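Local coordinates for protein type 3 secretion system chaperone YscE (Yersinia pestis, PDB 2P58) that acts as a chaperone of the type III secretion system, preventing, together with YscG, premature polymerization of the needle protein YscF in the cytoplasm, at residues Leu27-Met31 / Trp43-Ser47. Sequence-based numbering, arbitrary orientation.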
loop_
_atom_site.group_PDB
_atom_site.type_symbol
_atom_site.label_atom_id
_atom_site.label_comp_id
_atom_site.label_asym_id
_atom_site.label_seq_id
_atom_site.Cartn_x
_atom_site.Cartn_y
_atom_site.Cartn_z
ATOM N N LEU A 27 19.793 9.449 -11.118
ATOM C CA LEU A 27 20.414 8.482 -10.213
ATOM C C LEU A 27 21.541 7.734 -10.943
ATOM O O LEU A 27 22.627 7.539 -10.391
ATOM C CB LEU A 27 19.346 7.483 -9.729
ATOM C CG LEU A 27 19.846 6.333 -8.861
ATOM C CD1 LEU A 27 20.555 6.882 -7.623
ATOM C CD2 LEU A 27 18.635 5.465 -8.463
ATOM N N LYS A 28 21.333 7.352 -12.201
ATOM C CA LYS A 28 22.408 6.636 -12.879
ATOM C C LYS A 28 23.611 7.554 -13.075
ATOM O O LYS A 28 24.753 7.097 -13.067
ATOM C CB LYS A 28 21.929 6.069 -14.204
ATOM C CG LYS A 28 20.928 4.925 -14.016
ATOM C CD LYS A 28 20.448 4.450 -15.364
ATOM C CE LYS A 28 19.550 3.252 -15.236
ATOM N NZ LYS A 28 19.090 2.849 -16.584
ATOM N N LYS A 29 23.362 8.853 -13.247
ATOM C CA LYS A 29 24.471 9.819 -13.353
ATOM C C LYS A 29 25.157 9.975 -11.977
ATOM O O LYS A 29 26.391 10.066 -11.886
ATOM C CB LYS A 29 23.958 11.165 -13.868
ATOM C CG LYS A 29 23.614 11.092 -15.339
ATOM C CD LYS A 29 23.102 12.433 -15.885
ATOM C CE LYS A 29 22.490 12.268 -17.289
ATOM N NZ LYS A 29 21.608 13.450 -17.578
ATOM N N ASP A 30 24.371 9.999 -10.899
ATOM C CA ASP A 30 24.971 10.086 -9.568
ATOM C C ASP A 30 25.832 8.831 -9.304
ATOM O O ASP A 30 26.844 8.895 -8.638
ATOM C CB ASP A 30 23.902 10.168 -8.448
ATOM C CG ASP A 30 23.139 11.495 -8.439
ATOM O OD1 ASP A 30 23.582 12.456 -9.103
ATOM O OD2 ASP A 30 22.089 11.573 -7.755
HETATM N N MSE A 31 25.422 7.688 -9.834
HETATM C CA MSE A 31 26.169 6.463 -9.614
HETATM C C MSE A 31 27.512 6.408 -10.369
HETATM O O MSE A 31 28.282 5.448 -10.220
HETATM C CB MSE A 31 25.297 5.257 -9.968
HETATM C CG MSE A 31 24.048 5.132 -9.040
HETATM SE SE MSE A 31 22.850 3.781 -9.479
HETATM C CE MSE A 31 23.792 2.426 -9.064
ATOM N N TRP A 43 21.889 3.485 -3.431
ATOM C CA TRP A 43 21.542 3.776 -4.826
ATOM C C TRP A 43 20.945 2.587 -5.584
ATOM O O TRP A 43 20.050 2.782 -6.417
ATOM C CB TRP A 43 22.773 4.296 -5.575
ATOM C CG TRP A 43 23.202 5.690 -5.197
ATOM C CD1 TRP A 43 22.398 6.734 -4.788
ATOM C CD2 TRP A 43 24.512 6.238 -5.360
ATOM N NE1 TRP A 43 23.132 7.891 -4.702
ATOM C CE2 TRP A 43 24.430 7.621 -5.053
ATOM C CE3 TRP A 43 25.751 5.695 -5.740
ATOM C CZ2 TRP A 43 25.540 8.476 -5.119
ATOM C CZ3 TRP A 43 26.855 6.544 -5.803
ATOM C CH2 TRP A 43 26.734 7.925 -5.493
ATOM N N GLN A 44 21.440 1.373 -5.341
ATOM C CA GLN A 44 20.912 0.177 -6.007
ATOM C C GLN A 44 19.447 -0.020 -5.598
ATOM O O GLN A 44 18.611 -0.353 -6.434
ATOM C CB GLN A 44 21.696 -1.084 -5.636
ATOM C CG GLN A 44 21.136 -2.431 -6.213
ATOM C CD GLN A 44 20.015 -3.111 -5.366
ATOM O OE1 GLN A 44 20.082 -3.180 -4.132
ATOM N NE2 GLN A 44 19.001 -3.650 -6.053
ATOM N N ARG A 45 19.148 0.211 -4.325
ATOM C CA ARG A 45 17.770 0.045 -3.854
ATOM C C ARG A 45 16.853 1.029 -4.531
ATOM O O ARG A 45 15.722 0.690 -4.910
ATOM C CB ARG A 45 17.667 0.310 -2.350
ATOM C CG ARG A 45 17.056 -0.824 -1.581
ATOM C CD ARG A 45 18.060 -1.951 -1.529
ATOM N NE ARG A 45 18.132 -2.523 -0.182
ATOM C CZ ARG A 45 19.202 -3.122 0.333
ATOM N NH1 ARG A 45 20.331 -3.242 -0.366
ATOM N NH2 ARG A 45 19.143 -3.604 1.563
ATOM N N GLU A 46 17.316 2.269 -4.629
ATOM C CA GLU A 46 16.502 3.301 -5.252
ATOM C C GLU A 46 16.329 3.005 -6.720
ATOM O O GLU A 46 15.235 3.136 -7.260
ATOM C CB GLU A 46 17.102 4.718 -5.081
ATOM C CG GLU A 46 16.020 5.746 -5.382
ATOM C CD GLU A 46 16.478 7.182 -5.401
ATOM O OE1 GLU A 46 17.603 7.464 -4.962
ATOM O OE2 GLU A 46 15.676 8.027 -5.868
ATOM N N SER A 47 17.416 2.621 -7.377
ATOM C CA SER A 47 17.352 2.318 -8.796
ATOM C C SER A 47 16.335 1.199 -9.085
ATOM O O SER A 47 15.528 1.307 -10.010
ATOM C CB SER A 47 18.748 1.917 -9.314
ATOM O OG SER A 47 18.658 1.680 -10.715
#
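One face of the Trp-43 indole lies against the backbone and side chains of Asp-30 and Met-31. Met-31 CA sits 4.3 Å from the centroid of the six-membered ring, 28° off its normal, a CH-pi contact, while Met-31 CG and Asp-30 CB lie over the same face, both offset toward its rim. The selenium of Met-31, a selenomethionine, makes an oblique Met-aromatic contact, 5.5 Å from the five-membered ring centroid; the bend at chi3 (70°) leaves the methyl beside Trp-43 CB, which the selenium also touches. Backbone joins in, with Asp-30 O 3.3 Å from Trp-43 CH2. Leu-27 CD1 approaches the pyrrole side obliquely, 3.4 Å from Trp-43 CD1. With CG anti to the backbone N (chi1 175°), Leu-27 sends its other methyl, CD2, against the next helical turn, where it is tight on Ser-47 CA at 3.4 Å and also touches Glu-46 CB. The Asp-30 carboxylate is engaged within its own chain, in salt bridges to Lys-26 and Arg-33. Tyr-40 meets the Trp-43 ring edge-to-face and hydrogen-bonds Met-31 O. The contact thus joins the C-terminal end of helix 10-30 to helix 37-60 near the turn of the antiparallel helical hairpin, while Arg-45 and Glu-46 pack on the chain of another protein.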